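Local coordinates for protein putative adhesin (Komagataella phaffii, PDB 5FX8) that is a putative adhesin of the cell wall and may mediate cell-cell interaction through salt bridges and hydrogen bonds with other proteins, at residues Leu269-Asp283 and Leu294-Ala306. Sequence-based numbering, arbitrary orientation.
Sequences LADDVLEVQNVVNVD and LTSFVLDEPFYRA
Arg305 reaches across from the end of strand 294-304 to the loop leading into strand 275-286, and the two strands form an antiparallel beta hairpin at one edge of a sheet in the second cohesin-like domain. Arg305 NH1 donates to Val273 O at 2.8 Å and to Ala270 O at 3.2 Å, the latter oxygen lying in the guanidinium plane. Ala270 O is gripped twice, since Val273 N closes the type I turn onto it from the opposite face of the carbonyl. A bend at chi3 (106°) turns the guanidinium toward the turn's carbonyls, and Leu269 CD1 lies 3.8 Å above the centre of one of its faces; Tyr59 adds a cation-pi contact.

Beyond this, Val276 pairs with Phe303 through two backbone bonds, Val280 with Leu299 and Val282 with Phe297 likewise. Between the first two pairs the ladder is interrupted: Asn278 O takes a weak CA-H...O contact from Asp300 CA at 3.2 Å, and Lys154 bonds both Asn278 OD1 and Glu301 O. Phe303 and Leu299 point to the inner face, against strand 153-158 of the other sheet, and Leu269 CD1 touches Phe303 CE2 at 4.1 Å.

On the other face, Arg308 makes a cation-pi contact with the Tyr304 ring. Glu275 runs alongside this tyrosine, carboxylate and ring planes 31° apart, with Glu275 OE2 3.6 Å from Tyr304 CE1.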
ATOM      1  N   LEU C 269      56.312   1.386  -8.420  1.00 35.77           N
ATOM      2  CA  LEU C 269      57.206   1.642  -9.543  1.00 33.42           C
ATOM      3  C   LEU C 269      58.551   0.953  -9.345  1.00 32.76           C
ATOM      4  O   LEU C 269      59.017   0.772  -8.218  1.00 32.58           O
ATOM      5  CB  LEU C 269      57.436   3.142  -9.721  1.00 31.82           C
ATOM      6  CG  LEU C 269      56.163   3.969  -9.866  1.00 35.61           C
ATOM      7  CD1 LEU C 269      56.455   5.453  -9.740  1.00 30.06           C
ATOM      8  CD2 LEU C 269      55.499   3.668 -11.195  1.00 29.99           C
ATOM      9  N   ALA C 270      59.182   0.577 -10.450  1.00 33.11           N
ATOM     10  CA  ALA C 270      60.572   0.156 -10.381  1.00 33.99           C
ATOM     11  C   ALA C 270      61.438   1.329  -9.965  1.00 34.64           C
ATOM     12  O   ALA C 270      61.113   2.487 -10.223  1.00 32.52           O
ATOM     13  CB  ALA C 270      61.053  -0.378 -11.726  1.00 35.45           C
ATOM     14  N   ASP C 271      62.562   1.025  -9.325  1.00 37.10           N
ATOM     15  CA  ASP C 271      63.423   2.102  -8.859  1.00 35.60           C
ATOM     16  C   ASP C 271      64.048   2.896  -9.994  1.00 33.25           C
ATOM     17  O   ASP C 271      64.456   4.031  -9.768  1.00 32.84           O
ATOM     18  CB  ASP C 271      64.515   1.559  -7.948  1.00 36.17           C
ATOM     19  CG  ASP C 271      64.023   1.313  -6.544  1.00 41.11           C
ATOM     20  OD1 ASP C 271      62.967   1.877  -6.176  1.00 40.44           O
ATOM     21  OD2 ASP C 271      64.699   0.571  -5.803  1.00 45.12           O
ATOM     22  N   ASP C 272      64.118   2.342 -11.202  1.00 36.36           N
ATOM     23  CA  ASP C 272      64.704   3.028 -12.345  1.00 36.20           C
ATOM     24  C   ASP C 272      63.682   3.807 -13.156  1.00 39.78           C
ATOM     25  O   ASP C 272      63.953   4.150 -14.314  1.00 36.80           O
ATOM     26  CB  ASP C 272      65.423   2.034 -13.254  1.00 37.95           C
ATOM     27  CG  ASP C 272      64.471   1.110 -13.980  1.00 44.97           C
ATOM     28  OD1 ASP C 272      64.135   0.046 -13.422  1.00 58.96           O
ATOM     29  OD2 ASP C 272      64.070   1.433 -15.117  1.00 47.33           O
ATOM     30  N   VAL C 273      62.510   4.074 -12.591  1.00 35.32           N
ATOM     31  CA  VAL C 273      61.462   4.824 -13.269  1.00 32.24           C
ATOM     32  C   VAL C 273      61.539   6.256 -12.783  1.00 29.57           C
ATOM     33  O   VAL C 273      61.622   6.498 -11.576  1.00 32.23           O
ATOM     34  CB  VAL C 273      60.072   4.228 -12.992  1.00 34.92           C
ATOM     35  CG1 VAL C 273      59.023   4.864 -13.887  1.00 36.44           C
ATOM     36  CG2 VAL C 273      60.092   2.754 -13.209  1.00 33.58           C
ATOM     37  N   LEU C 274      61.524   7.204 -13.710  1.00 27.89           N
ATOM     38  CA  LEU C 274      61.548   8.613 -13.342  1.00 31.52           C
ATOM     39  C   LEU C 274      60.303   9.363 -13.773  1.00 27.16           C
ATOM     40  O   LEU C 274      60.100  10.488 -13.327  1.00 29.40           O
ATOM     41  CB  LEU C 274      62.777   9.313 -13.945  1.00 26.92           C
ATOM     42  CG  LEU C 274      64.150   8.681 -13.689  1.00 30.29           C
ATOM     43  CD1 LEU C 274      65.208   9.112 -14.718  1.00 24.23           C
ATOM     44  CD2 LEU C 274      64.593   9.008 -12.288  1.00 24.66           C
ATOM     45  N   GLU C 275      59.471   8.770 -14.615  1.00 27.87           N
ATOM     46  CA  GLU C 275      58.354   9.439 -15.244  1.00 27.54           C
ATOM     47  C   GLU C 275      57.320   8.367 -15.565  1.00 29.43           C
ATOM     48  O   GLU C 275      57.675   7.217 -15.845  1.00 26.12           O
ATOM     49  CB  GLU C 275      58.824  10.198 -16.494  1.00 30.33           C
ATOM     50  CG  GLU C 275      57.721  10.770 -17.383  1.00 41.61           C
ATOM     51  CD  GLU C 275      58.247  11.306 -18.723  1.00 47.76           C
ATOM     52  OE1 GLU C 275      59.280  10.800 -19.207  1.00 48.30           O
ATOM     53  OE2 GLU C 275      57.636  12.240 -19.293  1.00 49.67           O
ATOM     54  N   VAL C 276      56.042   8.746 -15.498  1.00 26.28           N
ATOM     55  CA  VAL C 276      54.920   7.818 -15.637  1.00 28.71           C
ATOM     56  C   VAL C 276      53.812   8.491 -16.442  1.00 27.95           C
ATOM     57  O   VAL C 276      53.352   9.576 -16.077  1.00 28.69           O
ATOM     58  CB  VAL C 276      54.400   7.369 -14.254  1.00 26.06           C
ATOM     59  CG1 VAL C 276      52.956   6.969 -14.311  1.00 27.58           C
ATOM     60  CG2 VAL C 276      55.180   6.216 -13.773  1.00 27.75           C
ATOM     61  N   GLN C 277      53.371   7.848 -17.526  1.00 27.53           N
ATOM     62  CA  GLN C 277      52.193   8.304 -18.262  1.00 28.11           C
ATOM     63  C   GLN C 277      50.945   7.713 -17.617  1.00 26.80           C
ATOM     64  O   GLN C 277      50.921   6.527 -17.276  1.00 25.24           O
ATOM     65  CB  GLN C 277      52.266   7.908 -19.735  1.00 29.13           C
ATOM     66  CG  GLN C 277      53.553   8.318 -20.424  1.00 31.77           C
ATOM     67  CD  GLN C 277      53.744   9.824 -20.452  1.00 41.02           C
ATOM     68  OE1 GLN C 277      52.870  10.565 -20.921  1.00 36.33           O
ATOM     69  NE2 GLN C 277      54.887  10.291 -19.936  1.00 38.06           N
ATOM     70  N   ASN C 278      49.926   8.548 -17.422  1.00 27.22           N
ATOM     71  CA  ASN C 278      48.717   8.125 -16.732  1.00 26.85           C
ATOM     72  C   ASN C 278      47.518   8.891 -17.249  1.00 26.41           C
ATOM     73  O   ASN C 278      47.526  10.123 -17.242  1.00 30.04           O
ATOM     74  CB  ASN C 278      48.825   8.346 -15.231  1.00 23.75           C
ATOM     75  CG  ASN C 278      47.567   7.943 -14.501  1.00 24.37           C
ATOM     76  OD1 ASN C 278      46.555   8.626 -14.559  1.00 25.59           O
ATOM     77  ND2 ASN C 278      47.626   6.826 -13.817  1.00 24.32           N
ATOM     78  N   VAL C 279      46.472   8.173 -17.635  1.00 24.99           N
ATOM     79  CA  VAL C 279      45.215   8.802 -18.009  1.00 27.25           C
ATOM     80  C   VAL C 279      44.112   8.255 -17.119  1.00 28.49           C
ATOM     81  O   VAL C 279      44.165   7.103 -16.685  1.00 27.52           O
ATOM     82  CB  VAL C 279      44.892   8.577 -19.490  1.00 24.44           C
ATOM     83  CG1 VAL C 279      44.718   7.132 -19.741  1.00 26.98           C
ATOM     84  CG2 VAL C 279      43.650   9.314 -19.864  1.00 32.19           C
ATOM     85  N   VAL C 280      43.137   9.101 -16.813  1.00 26.11           N
ATOM     86  CA  VAL C 280      41.959   8.720 -16.061  1.00 25.63           C
ATOM     87  C   VAL C 280      40.766   9.268 -16.812  1.00 27.76           C
ATOM     88  O   VAL C 280      40.587  10.485 -16.888  1.00 28.19           O
ATOM     89  CB  VAL C 280      41.971   9.251 -14.632  1.00 25.82           C
ATOM     90  CG1 VAL C 280      40.645   8.995 -14.006  1.00 27.51           C
ATOM     91  CG2 VAL C 280      43.009   8.563 -13.846  1.00 27.76           C
ATOM     92  N   ASN C 281      39.943   8.385 -17.356  1.00 29.39           N
ATOM     93  CA  ASN C 281      38.677   8.787 -17.946  1.00 28.77           C
ATOM     94  C   ASN C 281      37.592   8.705 -16.884  1.00 28.56           C
ATOM     95  O   ASN C 281      37.458   7.688 -16.208  1.00 30.00           O
ATOM     96  CB  ASN C 281      38.340   7.887 -19.126  1.00 30.00           C
ATOM     97  CG  ASN C 281      39.490   7.738 -20.074  1.00 34.88           C
ATOM     98  OD1 ASN C 281      40.392   6.928 -19.859  1.00 34.40           O
ATOM     99  ND2 ASN C 281      39.475   8.526 -21.136  1.00 42.09           N
ATOM    100  N   VAL C 282      36.837   9.778 -16.723  1.00 28.85           N
ATOM    101  CA  VAL C 282      35.753   9.839 -15.753  1.00 28.90           C
ATOM    102  C   VAL C 282      34.490  10.219 -16.499  1.00 28.89           C
ATOM    103  O   VAL C 282      34.446  11.269 -17.145  1.00 33.67           O
ATOM    104  CB  VAL C 282      36.047  10.842 -14.631  1.00 27.94           C
ATOM    105  CG1 VAL C 282      34.828  11.017 -13.764  1.00 27.32           C
ATOM    106  CG2 VAL C 282      37.208  10.360 -13.815  1.00 26.09           C
ATOM    107  N   ASP C 283      33.474   9.368 -16.436  1.00 30.09           N
ATOM    108  CA  ASP C 283      32.183   9.649 -17.050  1.00 31.70           C
ATOM    109  C   ASP C 283      31.154   9.833 -15.949  1.00 31.56           C
ATOM    110  O   ASP C 283      30.990   8.952 -15.104  1.00 32.68           O
ATOM    111  CB  ASP C 283      31.772   8.523 -17.988  1.00 32.79           C
ATOM    112  CG  ASP C 283      32.770   8.310 -19.085  1.00 39.47           C
ATOM    113  OD1 ASP C 283      33.828   7.689 -18.825  1.00 46.28           O
ATOM    114  OD2 ASP C 283      32.503   8.778 -20.205  1.00 40.27           O
ATOM    115  N   LEU C 294      25.247  12.530 -19.827  1.00 42.01           N
ATOM    116  CA  LEU C 294      26.526  11.850 -19.696  1.00 37.61           C
ATOM    117  C   LEU C 294      27.625  12.834 -20.076  1.00 35.78           C
ATOM    118  O   LEU C 294      27.726  13.229 -21.238  1.00 40.34           O
ATOM    119  CB  LEU C 294      26.549  10.608 -20.578  1.00 37.40           C
ATOM    120  CG  LEU C 294      27.747   9.665 -20.573  1.00 36.39           C
ATOM    121  CD1 LEU C 294      28.794  10.107 -21.572  1.00 37.07           C
ATOM    122  CD2 LEU C 294      28.331   9.584 -19.180  1.00 40.00           C
ATOM    123  N   THR C 295      28.453  13.215 -19.101  1.00 34.57           N
ATOM    124  CA  THR C 295      29.593  14.104 -19.304  1.00 32.72           C
ATOM    125  C   THR C 295      30.906  13.360 -19.062  1.00 33.28           C
ATOM    126  O   THR C 295      31.122  12.824 -17.970  1.00 32.76           O
ATOM    127  CB  THR C 295      29.520  15.308 -18.374  1.00 31.21           C
ATOM    128  OG1 THR C 295      28.220  15.893 -18.428  1.00 33.59           O
ATOM    129  CG2 THR C 295      30.478  16.329 -18.832  1.00 36.78           C
ATOM    130  N   SER C 296      31.791  13.362 -20.067  1.00 31.61           N
ATOM    131  CA  SER C 296      33.078  12.678 -20.025  1.00 29.76           C
ATOM    132  C   SER C 296      34.228  13.646 -19.775  1.00 29.96           C
ATOM    133  O   SER C 296      34.198  14.799 -20.209  1.00 29.93           O
ATOM    134  CB  SER C 296      33.338  11.933 -21.323  1.00 32.69           C
ATOM    135  OG  SER C 296      32.433  10.862 -21.445  1.00 38.88           O
ATOM    136  N   PHE C 297      35.249  13.160 -19.069  1.00 29.69           N
ATOM    137  CA  PHE C 297      36.438  13.940 -18.753  1.00 27.90           C
ATOM    138  C   PHE C 297      37.664  13.071 -18.966  1.00 26.21           C
ATOM    139  O   PHE C 297      37.636  11.863 -18.736  1.00 27.43           O
ATOM    140  CB  PHE C 297      36.447  14.456 -17.301  1.00 28.53           C
ATOM    141  CG  PHE C 297      35.279  15.311 -16.946  1.00 27.00           C
ATOM    142  CD1 PHE C 297      34.059  14.744 -16.639  1.00 27.13           C
ATOM    143  CD2 PHE C 297      35.406  16.679 -16.888  1.00 26.82           C
ATOM    144  CE1 PHE C 297      32.988  15.521 -16.315  1.00 30.05           C
ATOM    145  CE2 PHE C 297      34.338  17.469 -16.551  1.00 27.30           C
ATOM    146  CZ  PHE C 297      33.121  16.888 -16.268  1.00 30.07           C
ATOM    147  N   VAL C 298      38.745  13.700 -19.404  1.00 30.64           N
ATOM    148  CA  VAL C 298      40.028  13.037 -19.580  1.00 27.12           C
ATOM    149  C   VAL C 298      41.055  13.766 -18.727  1.00 31.50           C
ATOM    150  O   VAL C 298      41.147  14.998 -18.769  1.00 36.13           O
ATOM    151  CB  VAL C 298      40.446  13.005 -21.057  1.00 27.41           C
ATOM    152  CG1 VAL C 298      41.642  12.111 -21.245  1.00 28.77           C
ATOM    153  CG2 VAL C 298      39.302  12.504 -21.882  1.00 28.28           C
ATOM    154  N   LEU C 299      41.808  13.006 -17.940  1.00 29.10           N
ATOM    155  CA  LEU C 299      42.803  13.553 -17.019  1.00 27.64           C
ATOM    156  C   LEU C 299      44.125  12.835 -17.282  1.00 27.16           C
ATOM    157  O   LEU C 299      44.375  11.747 -16.758  1.00 23.53           O
ATOM    158  CB  LEU C 299      42.339  13.392 -15.575  1.00 26.09           C
ATOM    159  CG  LEU C 299      40.875  13.722 -15.278  1.00 24.37           C
ATOM    160  CD1 LEU C 299      40.504  13.223 -13.916  1.00 25.17           C
ATOM    161  CD2 LEU C 299      40.621  15.182 -15.339  1.00 23.20           C
ATOM    162  N   ASP C 300      44.986  13.442 -18.093  1.00 28.34           N
ATOM    163  CA  ASP C 300      46.182  12.757 -18.565  1.00 31.12           C
ATOM    164  C   ASP C 300      47.467  13.302 -17.961  1.00 27.54           C
ATOM    165  O   ASP C 300      48.551  12.974 -18.450  1.00 29.51           O
ATOM    166  CB  ASP C 300      46.262  12.795 -20.089  1.00 27.25           C
ATOM    167  CG  ASP C 300      45.881  14.141 -20.659  1.00 31.04           C
ATOM    168  OD1 ASP C 300      46.025  15.159 -19.954  1.00 30.04           O
ATOM    169  OD2 ASP C 300      45.445  14.181 -21.827  1.00 36.11           O
ATOM    170  N   GLU C 301      47.377  14.089 -16.898  1.00 27.93           N
ATOM    171  CA  GLU C 301      48.574  14.646 -16.274  1.00 28.89           C
ATOM    172  C   GLU C 301      49.560  13.537 -15.893  1.00 27.89           C
ATOM    173  O   GLU C 301      49.170  12.589 -15.195  1.00 25.62           O
ATOM    174  CB  GLU C 301      48.204  15.474 -15.046  1.00 29.01           C
ATOM    175  CG  GLU C 301      49.285  16.446 -14.582  1.00 31.17           C
ATOM    176  CD  GLU C 301      49.120  16.871 -13.124  1.00 45.65           C
ATOM    177  OE1 GLU C 301      48.134  16.433 -12.483  1.00 40.24           O
ATOM    178  OE2 GLU C 301      49.984  17.636 -12.617  1.00 33.98           O
ATOM    179  N   PRO C 302      50.833  13.605 -16.347  1.00 26.21           N
ATOM    180  CA  PRO C 302      51.846  12.612 -15.966  1.00 23.59           C
ATOM    181  C   PRO C 302      52.319  12.741 -14.536  1.00 25.55           C
ATOM    182  O   PRO C 302      51.957  13.686 -13.834  1.00 25.46           O
ATOM    183  CB  PRO C 302      53.012  12.912 -16.915  1.00 22.09           C
ATOM    184  CG  PRO C 302      52.484  13.745 -17.944  1.00 25.74           C
ATOM    185  CD  PRO C 302      51.336  14.509 -17.379  1.00 25.96           C
ATOM    186  N   PHE C 303      53.152  11.802 -14.111  1.00 23.43           N
ATOM    187  CA  PHE C 303      53.813  11.846 -12.820  1.00 22.67           C
ATOM    188  C   PHE C 303      55.316  11.954 -13.019  1.00 22.98           C
ATOM    189  O   PHE C 303      55.887  11.324 -13.913  1.00 23.34           O
ATOM    190  CB  PHE C 303      53.498  10.617 -11.994  1.00 22.65           C
ATOM    191  CG  PHE C 303      54.248  10.542 -10.702  1.00 21.31           C
ATOM    192  CD1 PHE C 303      53.953  11.395  -9.672  1.00 22.07           C
ATOM    193  CD2 PHE C 303      55.220   9.588 -10.506  1.00 22.55           C
ATOM    194  CE1 PHE C 303      54.618  11.309  -8.489  1.00 21.83           C
ATOM    195  CE2 PHE C 303      55.889   9.501  -9.320  1.00 20.88           C
ATOM    196  CZ  PHE C 303      55.588  10.359  -8.312  1.00 21.80           C
ATOM    197  N   TYR C 304      55.944  12.763 -12.175  1.00 22.80           N
ATOM    198  CA  TYR C 304      57.363  13.064 -12.274  1.00 19.44           C
ATOM    199  C   TYR C 304      57.992  12.857 -10.912  1.00 20.82           C
ATOM    200  O   TYR C 304      57.405  13.201  -9.884  1.00 23.76           O
ATOM    201  CB  TYR C 304      57.597  14.486 -12.751  1.00 17.12           C
ATOM    202  CG  TYR C 304      57.139  14.779 -14.161  1.00 19.92           C
ATOM    203  CD1 TYR C 304      57.774  14.193 -15.252  1.00 22.40           C
ATOM    204  CD2 TYR C 304      56.110  15.671 -14.406  1.00 17.14           C
ATOM    205  CE1 TYR C 304      57.385  14.469 -16.524  1.00 19.22           C
ATOM    206  CE2 TYR C 304      55.714  15.954 -15.685  1.00 17.52           C
ATOM    207  CZ  TYR C 304      56.361  15.350 -16.738  1.00 19.54           C
ATOM    208  OH  TYR C 304      55.995  15.610 -18.029  1.00 21.35           O
ATOM    209  N   ARG C 305      59.173  12.265 -10.900  1.00 19.10           N
ATOM    210  CA  ARG C 305      59.821  12.003  -9.634  1.00 19.71           C
ATOM    211  C   ARG C 305      60.905  13.007  -9.282  1.00 18.26           C
ATOM    212  O   ARG C 305      61.251  13.122  -8.109  1.00 21.30           O
ATOM    213  CB  ARG C 305      60.392  10.585  -9.628  1.00 22.65           C
ATOM    214  CG  ARG C 305      59.314   9.538  -9.709  1.00 26.03           C
ATOM    215  CD  ARG C 305      59.867   8.147  -9.719  1.00 25.64           C
ATOM    216  NE  ARG C 305      59.658   7.467  -8.452  1.00 27.55           N
ATOM    217  CZ  ARG C 305      59.896   6.179  -8.267  1.00 28.34           C
ATOM    218  NH1 ARG C 305      60.343   5.449  -9.272  1.00 29.78           N
ATOM    219  NH2 ARG C 305      59.686   5.624  -7.088  1.00 29.60           N
ATOM    220  N   ALA C 306      61.432  13.754 -10.242  1.00 16.61           N
ATOM    221  CA  ALA C 306      62.563  14.616  -9.958  1.00 19.36           C
ATOM    222  C   ALA C 306      62.413  15.941 -10.686  1.00 17.34           C
ATOM    223  O   ALA C 306      61.639  16.069 -11.627  1.00 15.61           O
ATOM    224  CB  ALA C 306      63.874  13.937 -10.353  1.00 21.94           C
TER
HETATM  225  O   HOH W   1      61.456  12.849 -13.170  1.00 19.67           O